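Local coordinates for protein chitosanase (Bacillus subtilis subsp. subtilis str. 168, PDB 7C6C) that hydrolyses internal beta-(1->4) linkages between glucosamine units of partly acetylated chitosan, as a secreted enzyme of glycosyl hydrolase family 46, at residues Val208-Val213 / Asn234-Phe239; Phe184-Tyr189 / Val213-Ala218; Arg9-Leu14 / Tyr223-Pro228; Asp152-Tyr157 / Asn194-Asp199. All blocks are in the same frame, centred on the assembly; numbering follows the deposited sequence.

How the interactions relate
Interactions 1 and 2 both draw on helix 209-219, share V213 and are largely buried, whereas interactions 3 and 4 are partly exposed. In interaction 1 a tyrosine ring packs on the helix beside a bound malate; in interaction 2 the same helix lies along helix 177-193 through leucine packing, with an ion pair at its outer side. Interaction 3 joins helix 5-20 to the loop leading into the C-terminal hairpin through an arginine that binds the loop backbone, and its L14 and L225 pack on I217 of interaction 2. Interaction 4 lies on the opposite side of the chain's centre from interaction 3. There a carboxylate binding two backbone NH groups dominates, with one small apolar contact beside it.

Interaction 1: residues Val208-Val213 / Asn234-Phe239; sequences VARVDV and NEYGNF. With LMR ((2S)-2-hydroxybutanedioic acid), chain B.
Y236 brings its ring up to A209 in the N-terminal part of helix 209-219, CE2 of Y236 lying 3.6 Å from A209 CB. The ring projects from the turn of the two-stranded β-hairpin 229-233/237-241, so the contact seats the hairpin turn on this end of the helix. The preceding residue shares the same methyl group, E235 CB approaching A209 CB to 3.5 Å. In Y236, CG is anti to the carbonyl carbon (chi1 -57°), which directs the ring to the helix and brings its OH within 3.4 Å of R210 CB, while the backbone N of R210 lies in the ring plane at its edge. One turn after A209, V213 meets the ring edge at a slant, its CG2 4.1 Å from Y236 CD2. F18 of helix 5-20 also touches the ring, their planes about 45° apart. R210 bends at chi3 and carries its guanidinium away from the hairpin to salt bridges with D142 and with E19, the predicted proton donor. Between helix and hairpin turn sits a malate, also held by S233 OG. Successive backbone amides grip its two carboxylates: E235 N donates to malate O4A at 2.9 Å. The other bond, from N234 N to malate O1A, is 2.8 Å long with 163° at hydrogen.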
loop_
_atom_site.group_PDB
_atom_site.type_symbol
_atom_site.label_atom_id
_atom_site.label_comp_id
_atom_site.label_asym_id
_atom_site.label_seq_id
_atom_site.Cartn_x
_atom_site.Cartn_y
_atom_site.Cartn_z
ATOM N N VAL A 208 5.512 -3.122 11.574
ATOM C CA VAL A 208 5.808 -4.541 11.402
ATOM C C VAL A 208 4.650 -5.430 11.818
ATOM O O VAL A 208 4.568 -6.575 11.366
ATOM C CB VAL A 208 7.112 -4.955 12.126
ATOM C CG1 VAL A 208 8.300 -4.234 11.526
ATOM C CG2 VAL A 208 7.004 -4.693 13.627
ATOM N N ALA A 209 3.747 -4.936 12.669
ATOM C CA ALA A 209 2.627 -5.762 13.106
ATOM C C ALA A 209 1.786 -6.255 11.934
ATOM O O ALA A 209 1.144 -7.302 12.046
ATOM C CB ALA A 209 1.755 -5.012 14.113
ATOM N N ARG A 210 1.764 -5.526 10.813
ATOM C CA ARG A 210 0.971 -5.990 9.676
ATOM C C ARG A 210 1.466 -7.331 9.162
ATOM O O ARG A 210 0.666 -8.152 8.696
ATOM C CB ARG A 210 0.919 -4.929 8.569
ATOM C CG ARG A 210 2.213 -4.710 7.800
ATOM C CD ARG A 210 2.304 -3.279 7.296
ATOM N NE ARG A 210 1.373 -3.001 6.204
ATOM C CZ ARG A 210 1.082 -1.769 5.793
ATOM N NH1 ARG A 210 1.606 -0.727 6.425
ATOM N NH2 ARG A 210 0.268 -1.573 4.767
ATOM N N VAL A 211 2.774 -7.583 9.261
ATOM C CA VAL A 211 3.307 -8.882 8.861
ATOM C C VAL A 211 2.714 -9.988 9.725
ATOM O O VAL A 211 2.314 -11.045 9.220
ATOM C CB VAL A 211 4.847 -8.876 8.900
ATOM C CG1 VAL A 211 5.378 -10.284 8.671
ATOM C CG2 VAL A 211 5.398 -7.923 7.854
ATOM N N ASP A 212 2.623 -9.758 11.040
ATOM C CA ASP A 212 2.070 -10.781 11.921
ATOM C C ASP A 212 0.570 -10.958 11.722
ATOM O O ASP A 212 0.067 -12.080 11.836
ATOM C CB ASP A 212 2.395 -10.479 13.382
ATOM C CG ASP A 212 2.190 -11.685 14.277
ATOM O OD1 ASP A 212 2.843 -12.727 14.037
ATOM O OD2 ASP A 212 1.373 -11.601 15.214
ATOM N N VAL A 213 -0.165 -9.884 11.424
ATOM C CA VAL A 213 -1.591 -10.038 11.139
ATOM C C VAL A 213 -1.786 -10.938 9.926
ATOM O O VAL A 213 -2.631 -11.845 9.925
ATOM C CB VAL A 213 -2.263 -8.664 10.953
ATOM C CG1 VAL A 213 -3.692 -8.837 10.459
ATOM C CG2 VAL A 213 -2.243 -7.882 12.253
ATOM N N ASN A 234 -2.024 -6.562 19.018
ATOM C CA ASN A 234 -1.642 -5.645 20.087
ATOM C C ASN A 234 -1.437 -4.236 19.545
ATOM O O ASN A 234 -1.810 -3.252 20.193
ATOM C CB ASN A 234 -0.376 -6.137 20.789
ATOM C CG ASN A 234 -0.599 -7.414 21.575
ATOM O OD1 ASN A 234 -1.725 -7.734 21.958
ATOM N ND2 ASN A 234 0.480 -8.149 21.830
ATOM N N GLU A 235 -0.871 -4.123 18.341
ATOM C CA GLU A 235 -0.582 -2.813 17.768
ATOM C C GLU A 235 -1.850 -2.124 17.275
ATOM O O GLU A 235 -2.089 -0.952 17.588
ATOM C CB GLU A 235 0.417 -2.964 16.622
ATOM C CG GLU A 235 0.682 -1.679 15.846
ATOM C CD GLU A 235 1.361 -0.617 16.692
ATOM O OE1 GLU A 235 2.103 -0.987 17.624
ATOM O OE2 GLU A 235 1.153 0.586 16.428
ATOM N N TYR A 236 -2.670 -2.828 16.489
ATOM C CA TYR A 236 -3.790 -2.186 15.807
ATOM C C TYR A 236 -5.100 -2.276 16.569
ATOM O O TYR A 236 -5.974 -1.428 16.366
ATOM C CB TYR A 236 -4.008 -2.791 14.413
ATOM C CG TYR A 236 -2.797 -2.725 13.512
ATOM C CD1 TYR A 236 -2.255 -1.504 13.122
ATOM C CD2 TYR A 236 -2.189 -3.885 13.061
ATOM C CE1 TYR A 236 -1.137 -1.446 12.297
ATOM C CE2 TYR A 236 -1.081 -3.840 12.242
ATOM C CZ TYR A 236 -0.558 -2.620 11.865
ATOM O OH TYR A 236 0.549 -2.614 11.056
ATOM N N GLY A 237 -5.269 -3.284 17.414
ATOM C CA GLY A 237 -6.546 -3.558 18.035
ATOM C C GLY A 237 -7.250 -4.737 17.392
ATOM O O GLY A 237 -6.658 -5.551 16.675
ATOM N N ASN A 238 -8.550 -4.817 17.653
ATOM C CA ASN A 238 -9.375 -5.938 17.229
ATOM C C ASN A 238 -10.395 -5.477 16.206
ATOM O O ASN A 238 -11.060 -4.454 16.405
ATOM C CB ASN A 238 -10.117 -6.517 18.424
ATOM C CG ASN A 238 -9.194 -6.836 19.548
ATOM O OD1 ASN A 238 -8.192 -7.521 19.346
ATOM N ND2 ASN A 238 -9.488 -6.312 20.736
ATOM N N PHE A 239 -10.541 -6.252 15.136
ATOM C CA PHE A 239 -11.440 -5.910 14.047
ATOM C C PHE A 239 -12.071 -7.175 13.502
ATOM O O PHE A 239 -11.499 -8.265 13.593
ATOM C CB PHE A 239 -10.697 -5.232 12.881
ATOM C CG PHE A 239 -9.926 -4.016 13.286
ATOM C CD1 PHE A 239 -8.637 -4.133 13.785
ATOM C CD2 PHE A 239 -10.494 -2.756 13.183
ATOM C CE1 PHE A 239 -7.921 -3.018 14.183
ATOM C CE2 PHE A 239 -9.779 -1.628 13.574
ATOM C CZ PHE A 239 -8.493 -1.763 14.073
HETATM C C1 LMR B . 0.273 -9.700 18.665
HETATM O O1A LMR B . -0.813 -9.085 18.684
HETATM O O1B LMR B . 0.360 -10.925 18.892
HETATM C C2 LMR B . 1.536 -8.945 18.369
HETATM O O2 LMR B . 2.653 -9.799 18.645
HETATM C C3 LMR B . 1.582 -8.512 16.904
HETATM C C4 LMR B . 0.618 -7.376 16.634
HETATM O O4A LMR B . 0.720 -6.331 17.317
HETATM O O4B LMR B . -0.243 -7.514 15.734
#

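Interaction 2: residues Phe184-Tyr189 / Val213-Ala218; sequences FLDVRY and VLRSIA
L185 and R215 lie alongside one another, pointing opposite ways, where helices 177-193 and 209-219 form a nearly antiparallel helix pair; the axes of segments 184-189 and 213-218 come no closer than 11.0 Å, at 170° between their directions. The packed part of this interface is centred on L185. Its CD1 rests 3.9 Å from R215 CA and also touches the CB and CG of that arginine, while L185 CD2 meets L214 CB at 4.2 Å, the two leucine side chains being turned roughly perpendicular. Deeper in the protein, R188 runs out in an extended chain and passes L214, its NH1 4.0 Å from L214 CD1. The charged end of R188 is tied to D142, Q146 and H147 of helix 134-147, and D142 also bridges to R210, so this buried arginine belongs to the polar network beside the predicted proton donor E19. The outer side is more exposed and ionic. R215 turns at chi3 (-58°), which folds its guanidinium back over L185, one face covering L185 CB with R215 NH2 at 3.6 Å. At that end it meets the exposed carboxylate of D186 in a salt bridge, with the carboxylate and guanidinium planes 38° apart. A second anchor, R215 NH1 to N182 O, probably fixes the rotation of the guanidinium. The hydrogen bond within the bridge is weak: R215 NH2 lies 2.8 Å from D186 OD1, with 126° at hydrogen.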
loop_
_atom_site.group_PDB
_atom_site.type_symbol
_atom_site.label_atom_id
_atom_site.label_comp_id
_atom_site.label_asym_id
_atom_site.label_seq_id
_atom_site.Cartn_x
_atom_site.Cartn_y
_atom_site.Cartn_z
ATOM N N PHE A 184 8.430 -14.973 2.407
ATOM C CA PHE A 184 8.185 -13.599 1.985
ATOM C C PHE A 184 7.874 -12.708 3.179
ATOM O O PHE A 184 8.387 -11.589 3.281
ATOM C CB PHE A 184 7.030 -13.551 0.985
ATOM C CG PHE A 184 6.819 -12.189 0.385
ATOM C CD1 PHE A 184 6.023 -11.245 1.018
ATOM C CD2 PHE A 184 7.449 -11.836 -0.800
ATOM C CE1 PHE A 184 5.854 -9.988 0.471
ATOM C CE2 PHE A 184 7.275 -10.583 -1.353
ATOM C CZ PHE A 184 6.478 -9.659 -0.715
ATOM N N LEU A 185 7.022 -13.187 4.086
ATOM C CA LEU A 185 6.692 -12.399 5.268
ATOM C C LEU A 185 7.931 -12.156 6.126
ATOM O O LEU A 185 8.104 -11.066 6.679
ATOM C CB LEU A 185 5.559 -13.075 6.047
ATOM C CG LEU A 185 4.205 -13.065 5.325
ATOM C CD1 LEU A 185 3.235 -14.050 5.971
ATOM C CD2 LEU A 185 3.612 -11.665 5.327
ATOM N N ASP A 186 8.823 -13.150 6.217
ATOM C CA ASP A 186 10.093 -12.963 6.918
ATOM C C ASP A 186 10.938 -11.882 6.252
ATOM O O ASP A 186 11.510 -11.015 6.925
ATOM C CB ASP A 186 10.884 -14.271 6.920
ATOM C CG ASP A 186 10.297 -15.317 7.835
ATOM O OD1 ASP A 186 9.411 -14.988 8.650
ATOM O OD2 ASP A 186 10.751 -16.479 7.744
ATOM N N VAL A 187 11.055 -11.948 4.923
ATOM C CA VAL A 187 11.840 -10.971 4.176
ATOM C C VAL A 187 11.254 -9.576 4.351
ATOM O O VAL A 187 11.983 -8.597 4.549
ATOM C CB VAL A 187 11.914 -11.390 2.696
ATOM C CG1 VAL A 187 12.392 -10.236 1.826
ATOM C CG2 VAL A 187 12.824 -12.605 2.530
ATOM N N ARG A 188 9.928 -9.463 4.286
ATOM C CA ARG A 188 9.304 -8.158 4.461
ATOM C C ARG A 188 9.516 -7.626 5.872
ATOM O O ARG A 188 9.812 -6.440 6.051
ATOM C CB ARG A 188 7.817 -8.225 4.115
ATOM C CG ARG A 188 7.152 -6.870 4.191
ATOM C CD ARG A 188 5.733 -6.892 3.661
ATOM N NE ARG A 188 5.157 -5.557 3.735
ATOM C CZ ARG A 188 3.856 -5.294 3.693
ATOM N NH1 ARG A 188 2.979 -6.285 3.560
ATOM N NH2 ARG A 188 3.437 -4.035 3.790
ATOM N N TYR A 189 9.367 -8.483 6.885
ATOM C CA TYR A 189 9.641 -8.064 8.256
ATOM C C TYR A 189 11.047 -7.492 8.379
ATOM O O TYR A 189 11.250 -6.425 8.968
ATOM C CB TYR A 189 9.470 -9.249 9.208
ATOM C CG TYR A 189 9.807 -8.917 10.643
ATOM C CD1 TYR A 189 8.842 -8.409 11.501
ATOM C CD2 TYR A 189 11.094 -9.098 11.139
ATOM C CE1 TYR A 189 9.142 -8.097 12.812
ATOM C CE2 TYR A 189 11.404 -8.785 12.449
ATOM C CZ TYR A 189 10.422 -8.287 13.280
ATOM O OH TYR A 189 10.713 -7.971 14.587
ATOM N N VAL A 213 -0.165 -9.884 11.424
ATOM C CA VAL A 213 -1.591 -10.038 11.139
ATOM C C VAL A 213 -1.786 -10.938 9.926
ATOM O O VAL A 213 -2.631 -11.845 9.925
ATOM C CB VAL A 213 -2.263 -8.664 10.953
ATOM C CG1 VAL A 213 -3.692 -8.837 10.459
ATOM C CG2 VAL A 213 -2.243 -7.882 12.253
ATOM N N LEU A 214 -1.001 -10.699 8.872
ATOM C CA LEU A 214 -1.110 -11.504 7.662
ATOM C C LEU A 214 -0.674 -12.940 7.922
ATOM O O LEU A 214 -1.321 -13.888 7.460
ATOM C CB LEU A 214 -0.291 -10.857 6.541
ATOM C CG LEU A 214 -0.811 -9.483 6.093
ATOM C CD1 LEU A 214 0.256 -8.733 5.278
ATOM C CD2 LEU A 214 -2.120 -9.612 5.302
ATOM N N ARG A 215 0.405 -13.122 8.685
ATOM C CA ARG A 215 0.840 -14.469 9.022
ATOM C C ARG A 215 -0.220 -15.214 9.820
ATOM O O ARG A 215 -0.372 -16.428 9.659
ATOM C CB ARG A 215 2.167 -14.429 9.779
ATOM C CG ARG A 215 2.940 -15.731 9.634
ATOM C CD ARG A 215 4.166 -15.807 10.516
ATOM N NE ARG A 215 5.130 -14.732 10.282
ATOM C CZ ARG A 215 6.107 -14.761 9.374
ATOM N NH1 ARG A 215 6.255 -15.805 8.563
ATOM N NH2 ARG A 215 6.942 -13.737 9.278
ATOM N N SER A 216 -0.960 -14.510 10.684
ATOM C CA SER A 216 -1.998 -15.175 11.469
ATOM C C SER A 216 -3.097 -15.737 10.582
ATOM O O SER A 216 -3.684 -16.775 10.909
ATOM C CB SER A 216 -2.577 -14.213 12.504
ATOM O OG SER A 216 -1.626 -13.937 13.523
ATOM N N ILE A 217 -3.398 -15.069 9.464
ATOM C CA ILE A 217 -4.360 -15.612 8.509
ATOM C C ILE A 217 -3.829 -16.912 7.914
ATOM O O ILE A 217 -4.556 -17.909 7.796
ATOM C CB ILE A 217 -4.682 -14.571 7.419
ATOM C CG1 ILE A 217 -5.206 -13.265 8.035
ATOM C CG2 ILE A 217 -5.664 -15.151 6.414
ATOM C CD1 ILE A 217 -5.400 -12.154 7.032
ATOM N N ALA A 218 -2.543 -16.923 7.547
ATOM C CA ALA A 218 -1.915 -18.144 7.054
ATOM C C ALA A 218 -1.978 -19.251 8.097
ATOM O O ALA A 218 -2.249 -20.410 7.766
ATOM C CB ALA A 218 -0.463 -17.862 6.673
#

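Interaction 3: residues Arg9-Leu14 / Tyr223-Pro228; sequences RRAEQL and YNLNGP
The loop between helix 209-219 and strand 229-233 is fastened to helix 5-20 chiefly through R10 and L225. R10 reaches out as an extended chain from CG to NE and spreads its guanidinium over the loop backbone: G227 N lies 3.3 Å from CZ of R10, over the centre of the plane, and N226 C lies over the same face, nearer the rim. From there R10 NH1 donates to L225 O at 2.9 Å, on a lone pair in the carbonyl plane, although the oxygen is 30° out of the guanidinium plane. NE of R10 pairs with the terminal carboxylate of K242, so this one arginine links the N-terminal helix, the loop entering the C-terminal β-hairpin and the chain end. L225 has left-handed helical backbone angles, and its side chain dips towards the helix. L225 CD2 packs 4.0 Å from R10 CB, with A11 alongside, and L225 CD1 comes 4.4 Å from L14 CD1. Within the loop, N224 ND2 donates to N226 OD1 at 3.0 Å.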
loop_
_atom_site.group_PDB
_atom_site.type_symbol
_atom_site.label_atom_id
_atom_site.label_comp_id
_atom_site.label_asym_id
_atom_site.label_seq_id
_atom_site.Cartn_x
_atom_site.Cartn_y
_atom_site.Cartn_z
ATOM N N ARG A 9 -11.980 -6.908 -1.468
ATOM C CA ARG A 9 -12.458 -6.069 -0.377
ATOM C C ARG A 9 -11.748 -6.416 0.924
ATOM O O ARG A 9 -11.305 -5.525 1.656
ATOM C CB ARG A 9 -13.974 -6.205 -0.212
ATOM C CG ARG A 9 -14.498 -5.378 0.958
ATOM C CD ARG A 9 -15.972 -5.602 1.275
ATOM N NE ARG A 9 -16.357 -7.009 1.274
ATOM C CZ ARG A 9 -16.130 -7.879 2.252
ATOM N NH1 ARG A 9 -15.489 -7.505 3.361
ATOM N NH2 ARG A 9 -16.546 -9.138 2.104
ATOM N N ARG A 10 -11.643 -7.713 1.236
ATOM C CA ARG A 10 -10.981 -8.120 2.472
ATOM C C ARG A 10 -9.526 -7.674 2.491
ATOM O O ARG A 10 -9.030 -7.185 3.516
ATOM C CB ARG A 10 -11.103 -9.635 2.658
ATOM C CG ARG A 10 -12.535 -10.077 2.861
ATOM C CD ARG A 10 -12.683 -11.564 3.118
ATOM N NE ARG A 10 -14.100 -11.867 3.278
ATOM C CZ ARG A 10 -14.787 -12.722 2.533
ATOM N NH1 ARG A 10 -14.182 -13.437 1.592
ATOM N NH2 ARG A 10 -16.086 -12.866 2.747
ATOM N N ALA A 11 -8.822 -7.847 1.366
ATOM C CA ALA A 11 -7.439 -7.390 1.273
ATOM C C ALA A 11 -7.338 -5.898 1.544
ATOM O O ALA A 11 -6.424 -5.442 2.245
ATOM C CB ALA A 11 -6.884 -7.710 -0.112
ATOM N N GLU A 12 -8.270 -5.121 0.988
ATOM C CA GLU A 12 -8.244 -3.674 1.166
ATOM C C GLU A 12 -8.594 -3.270 2.593
ATOM O O GLU A 12 -8.047 -2.288 3.113
ATOM C CB GLU A 12 -9.164 -3.015 0.136
ATOM C CG GLU A 12 -8.617 -3.185 -1.267
ATOM C CD GLU A 12 -9.561 -2.776 -2.381
ATOM O OE1 GLU A 12 -10.785 -2.711 -2.151
ATOM O OE2 GLU A 12 -9.067 -2.527 -3.504
ATOM N N GLN A 13 -9.501 -4.000 3.245
ATOM C CA GLN A 13 -9.823 -3.685 4.632
ATOM C C GLN A 13 -8.673 -4.032 5.569
ATOM O O GLN A 13 -8.455 -3.334 6.569
ATOM C CB GLN A 13 -11.141 -4.343 5.035
ATOM C CG GLN A 13 -12.304 -3.731 4.280
ATOM C CD GLN A 13 -13.642 -4.248 4.742
ATOM O OE1 GLN A 13 -13.726 -5.028 5.694
ATOM N NE2 GLN A 13 -14.704 -3.817 4.069
ATOM N N LEU A 14 -7.904 -5.081 5.248
ATOM C CA LEU A 14 -6.669 -5.343 5.983
ATOM C C LEU A 14 -5.695 -4.178 5.831
ATOM O O LEU A 14 -5.203 -3.625 6.826
ATOM C CB LEU A 14 -6.034 -6.649 5.498
ATOM C CG LEU A 14 -6.765 -7.922 5.933
ATOM C CD1 LEU A 14 -6.331 -9.107 5.088
ATOM C CD2 LEU A 14 -6.537 -8.183 7.416
ATOM N N TYR A 223 -6.138 -19.466 3.343
ATOM C CA TYR A 223 -5.447 -18.983 2.147
ATOM C C TYR A 223 -6.396 -18.493 1.062
ATOM O O TYR A 223 -5.963 -17.753 0.172
ATOM C CB TYR A 223 -4.488 -20.041 1.605
ATOM C CG TYR A 223 -3.240 -20.180 2.437
ATOM C CD1 TYR A 223 -3.226 -21.007 3.551
ATOM C CD2 TYR A 223 -2.078 -19.483 2.121
ATOM C CE1 TYR A 223 -2.096 -21.148 4.324
ATOM C CE2 TYR A 223 -0.939 -19.611 2.898
ATOM C CZ TYR A 223 -0.959 -20.453 4.000
ATOM O OH TYR A 223 0.156 -20.613 4.791
ATOM N N ASN A 224 -7.669 -18.874 1.112
ATOM C CA ASN A 224 -8.659 -18.328 0.193
ATOM C C ASN A 224 -9.230 -17.001 0.667
ATOM O O ASN A 224 -10.065 -16.416 -0.035
ATOM C CB ASN A 224 -9.798 -19.320 -0.045
ATOM C CG ASN A 224 -10.533 -19.058 -1.349
ATOM O OD1 ASN A 224 -9.916 -18.886 -2.400
ATOM N ND2 ASN A 224 -11.851 -19.013 -1.285
ATOM N N LEU A 225 -8.806 -16.520 1.835
ATOM C CA LEU A 225 -9.272 -15.241 2.368
ATOM C C LEU A 225 -10.794 -15.224 2.479
ATOM O O LEU A 225 -11.459 -14.269 2.075
ATOM C CB LEU A 225 -8.750 -14.051 1.551
ATOM C CG LEU A 225 -8.407 -12.756 2.290
ATOM C CD1 LEU A 225 -7.351 -12.969 3.359
ATOM C CD2 LEU A 225 -7.941 -11.717 1.285
ATOM N N ASN A 226 -11.341 -16.316 3.012
ATOM C CA ASN A 226 -12.759 -16.389 3.324
ATOM C C ASN A 226 -13.070 -15.529 4.547
ATOM O O ASN A 226 -12.201 -15.229 5.367
ATOM C CB ASN A 226 -13.155 -17.832 3.638
ATOM C CG ASN A 226 -13.017 -18.760 2.443
ATOM O OD1 ASN A 226 -13.130 -18.343 1.297
ATOM N ND2 ASN A 226 -12.792 -20.031 2.716
ATOM N N GLY A 227 -14.340 -15.158 4.680
ATOM C CA GLY A 227 -14.779 -14.369 5.805
ATOM C C GLY A 227 -15.838 -15.062 6.637
ATOM O O GLY A 227 -16.425 -16.065 6.221
ATOM N N PRO A 228 -16.107 -14.538 7.841
ATOM C CA PRO A 228 -15.450 -13.365 8.426
ATOM C C PRO A 228 -14.025 -13.659 8.857
ATOM O O PRO A 228 -13.691 -14.803 9.185
ATOM C CB PRO A 228 -16.313 -13.071 9.662
ATOM C CG PRO A 228 -16.868 -14.410 10.049
ATOM C CD PRO A 228 -17.132 -15.102 8.738
#

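Interaction 4: residues Asp152-Tyr157 / Asn194-Asp199; sequences DPDSFY and NPANHD
A type I turn from D152 to S155 leads into helix 156-167 and faces the loop after helix 177-193, with D154 CA and P195 CA 6.1 Å apart. D154 carries the contact: a chi1 of -58° sets its CG beside its own backbone N and turns the carboxylate to two consecutive amides of the loop. A196 N donates to OD1 of D154 at 2.9 Å and N197 N to OD2 of D154 at 2.9 Å, each on a syn lone pair. A water adds a third donor, hydrogen-bonding to D154 OD2 and accepting from N197 ND2. Beside this, P153 CB packs on A196 CB at 3.9 Å. The turn is stiffened from within: D152 OD2 takes D154 N in an Asx turn, and S155 OG donates to D152 O at 2.8 Å. N197 forms its own Asx turn to D199 N; the nearest side-chain atoms of N197 and D35, the nucleophile by similarity, are about 7 Å apart. D154 thus binds successive loop amides through both carboxylate oxygens, from the type I turn that precedes the S155 N-cap of helix 156-167.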
loop_
_atom_site.group_PDB
_atom_site.type_symbol
_atom_site.label_atom_id
_atom_site.label_comp_id
_atom_site.label_asym_id
_atom_site.label_seq_id
_atom_site.Cartn_x
_atom_site.Cartn_y
_atom_site.Cartn_z
ATOM N N ASP A 152 14.350 0.251 -5.990
ATOM C CA ASP A 152 15.201 0.405 -4.820
ATOM C C ASP A 152 15.198 -0.874 -3.989
ATOM O O ASP A 152 14.341 -1.746 -4.160
ATOM C CB ASP A 152 14.681 1.566 -3.984
ATOM C CG ASP A 152 13.260 1.356 -3.547
ATOM O OD1 ASP A 152 12.348 1.512 -4.386
ATOM O OD2 ASP A 152 13.062 0.993 -2.370
ATOM N N PRO A 153 16.140 -1.007 -3.046
ATOM C CA PRO A 153 16.243 -2.261 -2.277
ATOM C C PRO A 153 15.082 -2.530 -1.329
ATOM O O PRO A 153 15.003 -3.644 -0.792
ATOM C CB PRO A 153 17.556 -2.098 -1.500
ATOM C CG PRO A 153 18.319 -1.057 -2.245
ATOM C CD PRO A 153 17.293 -0.122 -2.798
ATOM N N ASP A 154 14.198 -1.564 -1.085
ATOM C CA ASP A 154 13.030 -1.766 -0.234
ATOM C C ASP A 154 11.759 -1.996 -1.039
ATOM O O ASP A 154 10.669 -2.071 -0.456
ATOM C CB ASP A 154 12.828 -0.562 0.690
ATOM C CG ASP A 154 14.027 -0.290 1.574
ATOM O OD1 ASP A 154 14.657 -1.255 2.054
ATOM O OD2 ASP A 154 14.343 0.898 1.792
ATOM N N SER A 155 11.875 -2.118 -2.360
ATOM C CA SER A 155 10.721 -2.149 -3.240
ATOM C C SER A 155 10.054 -3.521 -3.248
ATOM O O SER A 155 10.637 -4.538 -2.867
ATOM C CB SER A 155 11.124 -1.799 -4.670
ATOM O OG SER A 155 12.005 -2.777 -5.201
ATOM N N PHE A 156 8.807 -3.516 -3.719
ATOM C CA PHE A 156 8.002 -4.720 -3.911
ATOM C C PHE A 156 8.782 -5.819 -4.630
ATOM O O PHE A 156 8.891 -6.948 -4.133
ATOM C CB PHE A 156 6.776 -4.283 -4.716
ATOM C CG PHE A 156 5.821 -5.378 -5.099
ATOM C CD1 PHE A 156 5.480 -6.408 -4.231
ATOM C CD2 PHE A 156 5.211 -5.326 -6.346
ATOM C CE1 PHE A 156 4.560 -7.372 -4.621
ATOM C CE2 PHE A 156 4.298 -6.279 -6.739
ATOM C CZ PHE A 156 3.970 -7.303 -5.876
ATOM N N TYR A 157 9.327 -5.512 -5.808
ATOM C CA TYR A 157 10.001 -6.556 -6.574
ATOM C C TYR A 157 11.327 -6.962 -5.941
ATOM O O TYR A 157 11.730 -8.125 -6.057
ATOM C CB TYR A 157 10.156 -6.143 -8.040
ATOM C CG TYR A 157 10.624 -7.262 -8.949
ATOM C CD1 TYR A 157 10.028 -8.519 -8.910
ATOM C CD2 TYR A 157 11.663 -7.058 -9.851
ATOM C CE1 TYR A 157 10.460 -9.540 -9.735
ATOM C CE2 TYR A 157 12.100 -8.073 -10.679
ATOM C CZ TYR A 157 11.493 -9.309 -10.619
ATOM O OH TYR A 157 11.922 -10.325 -11.440
ATOM N N ASN A 194 14.811 -2.840 9.066
ATOM C CA ASN A 194 16.089 -2.236 8.688
ATOM C C ASN A 194 16.083 -1.915 7.205
ATOM O O ASN A 194 16.807 -2.527 6.410
ATOM C CB ASN A 194 17.259 -3.143 9.076
ATOM C CG ASN A 194 17.445 -3.233 10.578
ATOM O OD1 ASN A 194 17.843 -2.259 11.223
ATOM N ND2 ASN A 194 17.152 -4.394 11.143
ATOM N N PRO A 195 15.271 -0.941 6.793
ATOM C CA PRO A 195 15.209 -0.593 5.373
ATOM C C PRO A 195 16.490 0.078 4.913
ATOM O O PRO A 195 17.207 0.714 5.693
ATOM C CB PRO A 195 14.034 0.388 5.299
ATOM C CG PRO A 195 13.945 0.972 6.661
ATOM C CD PRO A 195 14.369 -0.110 7.610
ATOM N N ALA A 196 16.775 -0.077 3.619
ATOM C CA ALA A 196 17.884 0.658 3.023
ATOM C C ALA A 196 17.657 2.162 3.099
ATOM O O ALA A 196 18.611 2.930 3.250
ATOM C CB ALA A 196 18.082 0.218 1.571
ATOM N N ASN A 197 16.406 2.598 3.012
ATOM C CA ASN A 197 16.048 4.013 3.052
ATOM C C ASN A 197 15.929 4.428 4.514
ATOM O O ASN A 197 14.953 4.094 5.193
ATOM C CB ASN A 197 14.741 4.209 2.294
ATOM C CG ASN A 197 14.144 5.588 2.477
ATOM O OD1 ASN A 197 14.819 6.532 2.881
ATOM N ND2 ASN A 197 12.864 5.715 2.160
ATOM N N HIS A 198 16.933 5.163 5.005
ATOM C CA HIS A 198 16.938 5.550 6.410
ATOM C C HIS A 198 15.796 6.494 6.756
ATOM O O HIS A 198 15.378 6.537 7.918
ATOM C CB HIS A 198 18.271 6.192 6.786
ATOM C CG HIS A 198 19.439 5.263 6.681
ATOM N ND1 HIS A 198 20.738 5.675 6.885
ATOM C CD2 HIS A 198 19.502 3.942 6.392
ATOM C CE1 HIS A 198 21.553 4.646 6.725
ATOM N NE2 HIS A 198 20.828 3.584 6.426
ATOM N N ASP A 199 15.283 7.252 5.776
ATOM C CA ASP A 199 14.217 8.214 6.051
ATOM C C ASP A 199 12.994 7.530 6.652
ATOM O O ASP A 199 12.247 8.150 7.420
ATOM C CB ASP A 199 13.763 8.908 4.755
ATOM C CG ASP A 199 14.797 9.859 4.172
ATOM O OD1 ASP A 199 15.740 10.253 4.889
ATOM O OD2 ASP A 199 14.632 10.244 2.983
HETATM O O HOH W 1 12.084 2.845 1.234
#